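Local coordinates for protein CurM Sulfotransferase (Moorea producta, PDB 4GBM) that probably transfers a sulfo group from PAPS to a polyketide-synthase-bound intermediate of the curacin pathway, and here binds the product nucleotide adenosine-3'-5'-diphosphate, at residues I117-Y121 with A152-N156; Y161-P166 with W197-N201; H165-E171 with K285-L291. The protein carries 2 engineered substitutions. All blocks are in the same frame, centred on the assembly; numbering follows the deposited sequence. Where two conformers were deposited one is given.

Overall arrangement
Interactions 2 and 3 are neighbours that share His165 and Pro166, and their centres lie about 12 Å apart. Interaction 2 is wholly buried and joins the end of an inner strand, 158-163, to helix 189-208 through hydrogen bonds, two waters and an indole-proline contact. Interaction 3 is only partly buried: it lays loop 285-291 on the helix that follows the strand, mainly by ring stacking and aliphatic contacts, with a water-linked charged pair at its border. Val169 of this helix also packs on Trp197 of interaction 2. Interaction 1 stands apart, its centre about 37 Å from that of interaction 3 across the chain, and combines buried aromatic and aliphatic contacts with an amide serving a helix end.

Interaction 1. Residues I117-Y121 with A152-N156; sequences IQQVY and ALFAN
The amide nitrogen of Gln118 is engaged twice: NE2 donates to Leu153 O at 3.1 Å and to a water that in turn donates to Ala152 O. The direct bond runs in the plane of the Leu153 carbonyl, on a lone pair, and also lies in the plane of the Gln118 amide. With CG anti to the backbone N (chi1 -166°) and an extended chain beyond it, Gln118 reaches from helix 117-128 to the last turn of helix 144-153, where Phe154 is the first residue to leave helical geometry.

On the way the glutamine slides past Leu153, which runs in the opposite direction, and Leu153 CD2 rests 3.9 Å from Gln118 CB. The other methyl, Leu153 CD1, turns to Ile117 CG2 at 4.0 Å. Deeper in, Phe154 drives its edge into the face of Tyr121 in a T-shaped stack. Phe154 CZ stands over the centre of the tyrosine ring, nearest to Tyr121 CG at 3.4 Å, and the two planes meet at 79°. The phenol end of Tyr121 is held separately, by a hydrogen bond between OH and Asp135 on strand 132-136.

Leu31 of the short strand 31-32 touches Gln118, Tyr121 and Phe154, and forms backbone bonds with Leu153 and Ala155, so the contact is where two helices and the two-stranded sheet 31-32/154-155 come together. One glutamine amide thus serves two successive carbonyls at the end of helix 144-153, Leu153 O directly and Ala152 O through water, while the nearly perpendicular rings of Tyr121 and Phe154 form the buried side of the interface.

Interaction 2. Residues Y161-P166 with W197-N201; sequences YLVRHP and WAKSN. With A3P (adenosine-3'-5'-diphosphate), chain G.
The indole of Trp197 lies between Pro166 on one face and the amide nitrogen of Asn201 on the other. Pro166 CB sits 3.5 Å from the centroid of the six-membered ring of Trp197, only 5° off its normal, a clear CH-pi contact, whereas Asn201 ND2 lies toward the rim. At the edge, Trp197 NE1 donates to Arg164 O over 3.0 Å, approaching nearly along the C=O axis. A water that accepts from Arg164 N also takes a weak bond from Trp197 NE1. Replacing Trp197 by an alanine would probably deprive the Arg164 carbonyl of its indole donor and open a gap beside Pro166.

These groups close the end of strand 158-163 against helix 189-208, within the beta-alpha-beta crossover to the adjacent parallel strand 216-220 of the P-loop-type sheet. Arg164 follows the strand, its chain extended from CG to NE, and Arg164 NH1 donates to O2' of the bound nucleotide at 3.0 Å. Ser172, eight residues on, also binds the nucleotide, as expected of the strand-turn-helix 3'-phosphate motif of PAPS-dependent sulfotransferases.

Farther back along the strand, Tyr161 OH donates to Asn201 OD1 at 2.7 Å. The oxygen meets the phenol at its edge, with ring and amide planes 48° apart, while Val163 CG1 lies over one face of the tyrosine, toward the rim. A second water donates to Asn201 OD1 (2.8 Å) and to Leu162 O, so a tyrosine hydroxyl and a water both grip that amide oxygen. Asn201 ND2 turns back to Trp197 O at 2.9 Å; with OD1 accepting and ND2 donating, a flipped amide would probably lose these bonds. Asn201 N reaches Trp197 O from the opposite face of its carbonyl plane.

Interaction 3. Residues H165-E171 with K285-L291; sequences HPYSVIE and KWKTIQL
His165 and Trp286 lie almost flat on one another in an offset stack: the imidazole and the five-membered ring of the indole are 4.2 Å apart between centroids, with planes at 7°. Trp286 CB shares the same imidazole face, 3.4 Å from the centroid of the His165 ring. Beyond it, chi1 of 62°, with CG between the backbone N and the carbonyl carbon, lays the indole alongside over the imidazole. Lys287 CG lies over the opposite face of the indole. The imidazole is fixed in its own plane too, since His165 ND1 accepts from Tyr167 N at 3.0 Å, the capping bond from the N-cap residue of helix 166-175, and His165 NE2 is hydrogen-bonded to Glu309 O.

Tyr167 turns one face to His165 CE1 and an edge to the loop, Tyr167 CD2 lying 3.4 Å from Trp286 O. Tyr167 CD1 meets Leu291 CD1 obliquely, at 3.8 Å. Leu291 CD2 meets Ile170 CG2, also at 3.8 Å, the two side chains crossing at about a right angle. Between the tryptophan and the leucine, Ile289 CD1 presses on the helix itself, against Tyr167 O and, at 3.7 Å, Glu171 CB.

Charge appears at the border. Glu171 OE1 and Lys285 NZ stay 4.3 Å apart, beyond a salt bridge, but a water accepts from Lys285 NZ and donates to Glu171 OE2; the carboxylate finds its direct ionic partner in Arg175. Lys285 also comes near the bound nucleotide.

Loop 285-291, which precedes helix 297-305, thus covers one side of the first turns of helix 166-175. Elsewhere on that helix Val169 and Ile170 pack against helix 189-208, and the last modelled residues close over Tyr167 through Leu310 and a hydrogen bond from its OH to Pro311 O.

Interaction 1. Residues I117-Y121 with A152-N156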
loop_
_atom_site.group_PDB
_atom_site.type_symbol
_atom_site.label_atom_id
_atom_site.label_comp_id
_atom_site.label_asym_id
_atom_site.label_seq_id
_atom_site.Cartn_x
_atom_site.Cartn_y
_atom_site.Cartn_z
ATOM N N ILE A 117 0.501 -19.348 -2.853
ATOM C CA ILE A 117 0.966 -17.989 -2.580
ATOM C C ILE A 117 1.885 -17.970 -1.348
ATOM O O ILE A 117 2.883 -17.244 -1.316
ATOM C CB ILE A 117 -0.213 -16.978 -2.492
ATOM C CG1 ILE A 117 -0.362 -16.216 -3.815
ATOM C CG2 ILE A 117 0.020 -15.934 -1.415
ATOM C CD1 ILE A 117 -0.563 -17.081 -5.030
ATOM N N GLN A 118 1.581 -18.805 -0.355
ATOM C CA GLN A 118 2.452 -18.906 0.810
ATOM C C GLN A 118 3.862 -19.377 0.427
ATOM O O GLN A 118 4.846 -18.855 0.944
ATOM C CB GLN A 118 1.851 -19.822 1.869
ATOM C CG GLN A 118 2.535 -19.689 3.210
ATOM C CD GLN A 118 1.963 -20.622 4.244
ATOM O OE1 GLN A 118 1.733 -21.802 3.975
ATOM N NE2 GLN A 118 1.743 -20.106 5.445
ATOM N N GLN A 119 3.955 -20.350 -0.483
ATOM C CA GLN A 119 5.267 -20.805 -0.963
ATOM C C GLN A 119 6.041 -19.692 -1.659
ATOM O O GLN A 119 7.260 -19.592 -1.510
ATOM C CB GLN A 119 5.129 -22.007 -1.895
ATOM C CG GLN A 119 4.866 -23.314 -1.178
ATOM C CD GLN A 119 4.553 -24.432 -2.149
ATOM O OE1 GLN A 119 3.608 -24.345 -2.928
ATOM N NE2 GLN A 119 5.361 -25.488 -2.117
ATOM N N VAL A 120 5.337 -18.851 -2.416
ATOM C CA VAL A 120 6.002 -17.758 -3.124
ATOM C C VAL A 120 6.489 -16.704 -2.131
ATOM O O VAL A 120 7.616 -16.217 -2.235
ATOM C CB VAL A 120 5.104 -17.157 -4.234
ATOM C CG1 VAL A 120 5.762 -15.939 -4.880
ATOM C CG2 VAL A 120 4.832 -18.220 -5.284
ATOM N N TYR A 121 5.653 -16.374 -1.150
ATOM C CA TYR A 121 6.092 -15.488 -0.078
ATOM C C TYR A 121 7.330 -16.045 0.640
ATOM O O TYR A 121 8.253 -15.293 0.952
ATOM C CB TYR A 121 4.974 -15.249 0.927
ATOM C CG TYR A 121 4.066 -14.060 0.678
ATOM C CD1 TYR A 121 2.693 -14.245 0.549
ATOM C CD2 TYR A 121 4.566 -12.743 0.642
ATOM C CE1 TYR A 121 1.836 -13.172 0.362
ATOM C CE2 TYR A 121 3.703 -11.655 0.459
ATOM C CZ TYR A 121 2.342 -11.882 0.328
ATOM O OH TYR A 121 1.464 -10.831 0.152
ATOM N N ALA A 152 -3.508 -15.421 8.416
ATOM C CA ALA A 152 -3.526 -16.863 8.171
ATOM C C ALA A 152 -2.189 -17.370 7.646
ATOM O O ALA A 152 -1.794 -18.503 7.939
ATOM C CB ALA A 152 -4.649 -17.232 7.210
ATOM N N LEU A 153 -1.495 -16.530 6.881
ATOM C CA LEU A 153 -0.255 -16.941 6.221
ATOM C C LEU A 153 0.998 -16.645 7.034
ATOM O O LEU A 153 2.006 -17.345 6.898
ATOM C CB LEU A 153 -0.129 -16.270 4.847
ATOM C CG LEU A 153 -1.154 -16.630 3.767
ATOM C CD1 LEU A 153 -0.839 -15.893 2.473
ATOM C CD2 LEU A 153 -1.226 -18.131 3.532
ATOM N N PHE A 154 0.928 -15.600 7.853
ATOM C CA PHE A 154 2.084 -15.067 8.568
ATOM C C PHE A 154 1.813 -15.004 10.057
ATOM O O PHE A 154 0.676 -14.759 10.480
ATOM C CB PHE A 154 2.404 -13.638 8.108
ATOM C CG PHE A 154 2.734 -13.513 6.646
ATOM C CD1 PHE A 154 4.030 -13.731 6.199
ATOM C CD2 PHE A 154 1.751 -13.157 5.716
ATOM C CE1 PHE A 154 4.352 -13.612 4.845
ATOM C CE2 PHE A 154 2.071 -13.034 4.353
ATOM C CZ PHE A 154 3.380 -13.262 3.932
ATOM N N ALA A 155 2.867 -15.187 10.847
ATOM C CA ALA A 155 2.774 -15.048 12.287
ATOM C C ALA A 155 3.400 -13.744 12.776
ATOM O O ALA A 155 4.534 -13.422 12.423
ATOM C CB ALA A 155 3.432 -16.246 12.968
ATOM N N ASN A 156 2.642 -13.010 13.594
ATOM C CA ASN A 156 3.093 -11.786 14.267
ATOM C C ASN A 156 3.558 -10.667 13.342
ATOM O O ASN A 156 4.482 -9.911 13.658
ATOM C CB ASN A 156 4.126 -12.102 15.357
ATOM C CG ASN A 156 3.544 -12.942 16.479
ATOM O OD1 ASN A 156 3.656 -14.169 16.472
ATOM N ND2 ASN A 156 2.891 -12.284 17.436
HETATM O O HOH W 1 -0.504 -21.072 7.202
#

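Interaction 2. Residues Y161-P166 with W197-N201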
loop_
_atom_site.group_PDB
_atom_site.type_symbol
_atom_site.label_atom_id
_atom_site.label_comp_id
_atom_site.label_asym_id
_atom_site.label_seq_id
_atom_site.Cartn_x
_atom_site.Cartn_y
_atom_site.Cartn_z
ATOM N N TYR A 161 -0.998 1.475 9.689
ATOM C CA TYR A 161 -2.293 1.967 9.240
ATOM C C TYR A 161 -2.124 3.417 8.833
ATOM O O TYR A 161 -1.962 4.297 9.685
ATOM C CB TYR A 161 -3.329 1.803 10.362
ATOM C CG TYR A 161 -4.724 2.340 10.086
ATOM C CD1 TYR A 161 -5.217 2.492 8.781
ATOM C CD2 TYR A 161 -5.566 2.663 11.146
ATOM C CE1 TYR A 161 -6.507 2.978 8.556
ATOM C CE2 TYR A 161 -6.854 3.145 10.936
ATOM C CZ TYR A 161 -7.320 3.293 9.641
ATOM O OH TYR A 161 -8.580 3.784 9.452
ATOM N N LEU A 162 -2.116 3.640 7.520
ATOM C CA LEU A 162 -1.938 4.971 6.942
ATOM C C LEU A 162 -3.304 5.569 6.619
ATOM O O LEU A 162 -4.098 4.957 5.905
ATOM C CB LEU A 162 -1.069 4.874 5.683
ATOM C CG LEU A 162 -0.848 6.149 4.867
ATOM C CD1 LEU A 162 -0.101 7.231 5.659
ATOM C CD2 LEU A 162 -0.100 5.800 3.591
ATOM N N VAL A 163 -3.567 6.751 7.174
ATOM C CA VAL A 163 -4.841 7.449 6.988
ATOM C C VAL A 163 -4.631 8.834 6.380
ATOM O O VAL A 163 -3.602 9.470 6.610
ATOM C CB VAL A 163 -5.658 7.571 8.314
ATOM C CG1 VAL A 163 -6.039 6.209 8.854
ATOM C CG2 VAL A 163 -4.907 8.362 9.377
ATOM N N ARG A 164 -5.604 9.278 5.586
ATOM C CA ARG A 164 -5.601 10.630 5.031
ATOM C C ARG A 164 -7.008 11.211 5.139
ATOM O O ARG A 164 -7.986 10.470 5.133
ATOM C CB ARG A 164 -5.109 10.618 3.577
ATOM C CG ARG A 164 -4.921 12.017 2.998
ATOM C CD ARG A 164 -4.339 11.964 1.614
ATOM N NE ARG A 164 -4.037 13.312 1.139
ATOM C CZ ARG A 164 -3.628 13.586 -0.093
ATOM N NH1 ARG A 164 -3.522 12.608 -0.985
ATOM N NH2 ARG A 164 -3.342 14.836 -0.438
ATOM N N HIS A 165 -7.100 12.536 5.247
ATOM C CA HIS A 165 -8.380 13.211 5.371
ATOM C C HIS A 165 -9.315 12.784 4.238
ATOM O O HIS A 165 -8.895 12.725 3.078
ATOM C CB HIS A 165 -8.173 14.724 5.321
ATOM C CG HIS A 165 -9.356 15.511 5.792
ATOM N ND1 HIS A 165 -10.503 15.665 5.038
ATOM C CD2 HIS A 165 -9.561 16.202 6.938
ATOM C CE1 HIS A 165 -11.370 16.403 5.711
ATOM N NE2 HIS A 165 -10.821 16.744 6.863
ATOM N N PRO A 166 -10.585 12.502 4.561
ATOM C CA PRO A 166 -11.499 12.040 3.513
ATOM C C PRO A 166 -11.686 13.034 2.350
ATOM O O PRO A 166 -11.855 12.604 1.209
ATOM C CB PRO A 166 -12.826 11.821 4.269
ATOM C CG PRO A 166 -12.699 12.671 5.506
ATOM C CD PRO A 166 -11.249 12.575 5.877
ATOM N N TRP A 197 -13.351 5.255 0.575
ATOM C CA TRP A 197 -12.647 5.733 1.767
ATOM C C TRP A 197 -13.285 5.182 3.047
ATOM O O TRP A 197 -12.582 4.710 3.942
ATOM C CB TRP A 197 -12.604 7.268 1.795
ATOM C CG TRP A 197 -11.803 7.811 2.949
ATOM C CD1 TRP A 197 -10.460 8.076 2.959
ATOM C CD2 TRP A 197 -12.289 8.153 4.258
ATOM N NE1 TRP A 197 -10.079 8.554 4.191
ATOM C CE2 TRP A 197 -11.181 8.611 5.008
ATOM C CE3 TRP A 197 -13.554 8.115 4.870
ATOM C CZ2 TRP A 197 -11.295 9.028 6.340
ATOM C CZ3 TRP A 197 -13.669 8.530 6.191
ATOM C CH2 TRP A 197 -12.544 8.983 6.912
ATOM N N ALA A 198 -14.618 5.222 3.117
ATOM C CA ALA A 198 -15.344 4.779 4.310
ATOM C C ALA A 198 -15.203 3.275 4.540
ATOM O O ALA A 198 -14.909 2.845 5.662
ATOM C CB ALA A 198 -16.825 5.170 4.215
ATOM N N LYS A 199 -15.396 2.486 3.479
ATOM C CA LYS A 199 -15.327 1.026 3.593
ATOM C C LYS A 199 -13.912 0.549 3.920
ATOM O O LYS A 199 -13.732 -0.300 4.805
ATOM C CB LYS A 199 -15.865 0.341 2.328
ATOM C CG LYS A 199 -15.706 -1.172 2.319
ATOM C CD LYS A 199 -16.513 -1.830 1.211
ATOM C CE LYS A 199 -16.097 -3.286 1.011
ATOM N NZ LYS A 199 -16.115 -4.111 2.264
ATOM N N SER A 200 -12.914 1.091 3.221
ATOM C CA SER A 200 -11.516 0.730 3.461
ATOM C C SER A 200 -11.138 1.011 4.907
ATOM O O SER A 200 -10.580 0.158 5.594
ATOM C CB SER A 200 -10.585 1.500 2.522
ATOM O OG SER A 200 -10.863 1.197 1.170
ATOM N N ASN A 201 -11.457 2.217 5.369
ATOM C CA ASN A 201 -11.108 2.590 6.734
ATOM C C ASN A 201 -11.869 1.805 7.783
ATOM O O ASN A 201 -11.274 1.346 8.752
ATOM C CB ASN A 201 -11.205 4.097 6.935
ATOM C CG ASN A 201 -10.005 4.806 6.378
ATOM O OD1 ASN A 201 -8.902 4.669 6.912
ATOM N ND2 ASN A 201 -10.190 5.537 5.279
HETATM P P1 A3P G . -2.709 12.902 -5.998
HETATM O O1P A3P G . -3.919 12.448 -6.774
HETATM O O2P A3P G . -1.450 12.956 -6.825
HETATM O O3P A3P G . -2.969 14.123 -5.162
HETATM P P2 A3P G . -1.388 6.423 -3.117
HETATM O O4P A3P G . -1.879 5.819 -1.839
HETATM O O5P A3P G . -2.263 6.201 -4.318
HETATM O O6P A3P G . 0.068 6.144 -3.375
HETATM O "O5'" A3P G . -1.495 8.019 -2.876
HETATM C "C5'" A3P G . -1.318 8.906 -3.985
HETATM C "C4'" A3P G . -1.221 10.297 -3.408
HETATM O "O4'" A3P G . 0.030 10.425 -2.722
HETATM C "C3'" A3P G . -1.166 11.370 -4.478
HETATM O "O3'" A3P G . -2.489 11.691 -4.934
HETATM C "C2'" A3P G . -0.472 12.500 -3.725
HETATM O "O2'" A3P G . -1.423 13.315 -3.034
HETATM C "C1'" A3P G . 0.405 11.797 -2.695
HETATM N N9 A3P G . 1.837 11.914 -3.070
HETATM C C8 A3P G . 2.483 11.290 -4.077
HETATM N N7 A3P G . 3.788 11.669 -4.136
HETATM C C5 A3P G . 3.975 12.562 -3.142
HETATM C C6 A3P G . 5.107 13.365 -2.620
HETATM N N6 A3P G . 6.331 13.267 -3.195
HETATM N N1 A3P G . 4.864 14.177 -1.557
HETATM C C2 A3P G . 3.650 14.265 -0.969
HETATM N N3 A3P G . 2.582 13.556 -1.391
HETATM C C4 A3P G . 2.698 12.712 -2.442
HETATM O O HOH W 2 -6.720 4.838 5.128
HETATM O O HOH W 3 -7.259 7.345 4.154
#

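Interaction 3. Residues H165-E171 with K285-L291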
loop_
_atom_site.group_PDB
_atom_site.type_symbol
_atom_site.label_atom_id
_atom_site.label_comp_id
_atom_site.label_asym_id
_atom_site.label_seq_id
_atom_site.Cartn_x
_atom_site.Cartn_y
_atom_site.Cartn_z
ATOM N N HIS A 165 -7.100 12.536 5.247
ATOM C CA HIS A 165 -8.380 13.211 5.371
ATOM C C HIS A 165 -9.315 12.784 4.238
ATOM O O HIS A 165 -8.895 12.725 3.078
ATOM C CB HIS A 165 -8.173 14.724 5.321
ATOM C CG HIS A 165 -9.356 15.511 5.792
ATOM N ND1 HIS A 165 -10.503 15.665 5.038
ATOM C CD2 HIS A 165 -9.561 16.202 6.938
ATOM C CE1 HIS A 165 -11.370 16.403 5.711
ATOM N NE2 HIS A 165 -10.821 16.744 6.863
ATOM N N PRO A 166 -10.585 12.502 4.561
ATOM C CA PRO A 166 -11.499 12.040 3.513
ATOM C C PRO A 166 -11.686 13.034 2.350
ATOM O O PRO A 166 -11.855 12.604 1.209
ATOM C CB PRO A 166 -12.826 11.821 4.269
ATOM C CG PRO A 166 -12.699 12.671 5.506
ATOM C CD PRO A 166 -11.249 12.575 5.877
ATOM N N TYR A 167 -11.655 14.339 2.621
ATOM C CA TYR A 167 -11.832 15.324 1.538
ATOM C C TYR A 167 -10.714 15.177 0.508
ATOM O O TYR A 167 -10.956 15.223 -0.704
ATOM C CB TYR A 167 -11.815 16.756 2.069
ATOM C CG TYR A 167 -13.020 17.232 2.846
ATOM C CD1 TYR A 167 -14.051 16.364 3.236
ATOM C CD2 TYR A 167 -13.106 18.572 3.230
ATOM C CE1 TYR A 167 -15.141 16.834 3.974
ATOM C CE2 TYR A 167 -14.184 19.045 3.967
ATOM C CZ TYR A 167 -15.196 18.174 4.332
ATOM O OH TYR A 167 -16.259 18.650 5.057
ATOM N N SER A 168 -9.487 14.996 0.998
ATOM C CA SER A 168 -8.316 14.876 0.134
ATOM C C SER A 168 -8.385 13.600 -0.692
ATOM O O SER A 168 -8.099 13.614 -1.895
ATOM C CB SER A 168 -7.039 14.897 0.973
ATOM O OG SER A 168 -6.972 16.074 1.759
ATOM N N VAL A 169 -8.758 12.496 -0.044
ATOM C CA VAL A 169 -8.865 11.219 -0.738
ATOM C C VAL A 169 -9.963 11.274 -1.796
ATOM O O VAL A 169 -9.758 10.825 -2.920
ATOM C CB VAL A 169 -9.111 10.062 0.246
ATOM C CG1 VAL A 169 -9.486 8.776 -0.502
ATOM C CG2 VAL A 169 -7.854 9.832 1.086
ATOM N N ILE A 170 -11.106 11.854 -1.440
ATOM C CA ILE A 170 -12.239 11.923 -2.369
ATOM C C ILE A 170 -11.904 12.768 -3.605
ATOM O O ILE A 170 -12.141 12.333 -4.739
ATOM C CB ILE A 170 -13.527 12.402 -1.671
ATOM C CG1 ILE A 170 -14.021 11.317 -0.712
ATOM C CG2 ILE A 170 -14.623 12.708 -2.703
ATOM C CD1 ILE A 170 -15.002 11.826 0.339
ATOM N N GLU A 171 -11.322 13.949 -3.387
ATOM C CA GLU A 171 -10.955 14.828 -4.498
ATOM C C GLU A 171 -9.987 14.118 -5.439
ATOM O O GLU A 171 -10.131 14.194 -6.664
ATOM C CB GLU A 171 -10.335 16.124 -3.963
ATOM C CG GLU A 171 -10.033 17.186 -5.022
ATOM C CD GLU A 171 -8.690 16.997 -5.726
ATOM O OE1 GLU A 171 -7.791 16.356 -5.158
ATOM O OE2 GLU A 171 -8.539 17.500 -6.861
ATOM N N LYS A 285 -4.770 20.331 1.929
ATOM C CA LYS A 285 -5.741 20.533 0.846
ATOM C C LYS A 285 -7.181 20.423 1.326
ATOM O O LYS A 285 -8.059 21.114 0.812
ATOM C CB LYS A 285 -5.471 19.571 -0.307
ATOM C CG LYS A 285 -4.224 19.972 -1.092
ATOM C CD LYS A 285 -3.827 18.925 -2.117
ATOM C CE LYS A 285 -4.693 18.995 -3.362
ATOM N NZ LYS A 285 -4.034 18.253 -4.474
ATOM N N TRP A 286 -7.405 19.585 2.334
ATOM C CA TRP A 286 -8.738 19.400 2.909
ATOM C C TRP A 286 -9.337 20.686 3.484
ATOM O O TRP A 286 -10.555 20.789 3.620
ATOM C CB TRP A 286 -8.717 18.309 3.985
ATOM C CG TRP A 286 -7.831 18.623 5.154
ATOM C CD1 TRP A 286 -6.508 18.291 5.290
ATOM C CD2 TRP A 286 -8.190 19.330 6.354
ATOM N NE1 TRP A 286 -6.029 18.738 6.491
ATOM C CE2 TRP A 286 -7.033 19.383 7.166
ATOM C CE3 TRP A 286 -9.373 19.925 6.822
ATOM C CZ2 TRP A 286 -7.020 20.004 8.419
ATOM C CZ3 TRP A 286 -9.361 20.542 8.072
ATOM C CH2 TRP A 286 -8.186 20.581 8.854
ATOM N N LYS A 287 -8.490 21.658 3.821
ATOM C CA LYS A 287 -8.973 22.917 4.382
ATOM C C LYS A 287 -9.736 23.749 3.358
ATOM O O LYS A 287 -10.535 24.606 3.733
ATOM C CB LYS A 287 -7.827 23.735 4.981
ATOM C CG LYS A 287 -7.180 23.096 6.202
ATOM C CD LYS A 287 -6.048 23.964 6.741
ATOM C CE LYS A 287 -5.310 23.253 7.864
ATOM N NZ LYS A 287 -4.129 24.032 8.341
ATOM N N THR A 288 -9.490 23.498 2.075
ATOM C CA THR A 288 -10.101 24.312 1.017
ATOM C C THR A 288 -10.890 23.525 -0.025
ATOM O O THR A 288 -11.634 24.123 -0.810
ATOM C CB THR A 288 -9.064 25.206 0.290
ATOM O OG1 THR A 288 -7.990 24.397 -0.203
ATOM C CG2 THR A 288 -8.521 26.285 1.224
ATOM N N ILE A 289 -10.739 22.198 -0.032
ATOM C CA ILE A 289 -11.492 21.354 -0.948
ATOM C C ILE A 289 -12.990 21.540 -0.705
ATOM O O ILE A 289 -13.460 21.488 0.437
ATOM C CB ILE A 289 -11.088 19.861 -0.823
ATOM C CG1 ILE A 289 -9.744 19.626 -1.521
ATOM C CG2 ILE A 289 -12.155 18.955 -1.430
ATOM C CD1 ILE A 289 -9.095 18.291 -1.200
ATOM N N GLN A 290 -13.720 21.784 -1.789
ATOM C CA GLN A 290 -15.170 21.907 -1.740
ATOM C C GLN A 290 -15.811 20.748 -2.484
ATOM O O GLN A 290 -15.792 20.701 -3.717
ATOM C CB GLN A 290 -15.618 23.246 -2.335
ATOM C CG GLN A 290 -15.137 24.457 -1.548
ATOM C CD GLN A 290 -15.621 24.450 -0.107
ATOM O OE1 GLN A 290 -16.807 24.240 0.163
ATOM N NE2 GLN A 290 -14.702 24.679 0.827
ATOM N N LEU A 291 -16.356 19.798 -1.733
ATOM C CA LEU A 291 -17.066 18.673 -2.330
ATOM C C LEU A 291 -18.505 19.093 -2.625
ATOM O O LEU A 291 -19.019 20.015 -1.986
ATOM C CB LEU A 291 -17.020 17.449 -1.408
ATOM C CG LEU A 291 -15.632 16.895 -1.052
ATOM C CD1 LEU A 291 -15.786 15.719 -0.110
ATOM C CD2 LEU A 291 -14.853 16.475 -2.289
HETATM O O HOH W 4 -5.961 18.854 -6.425
#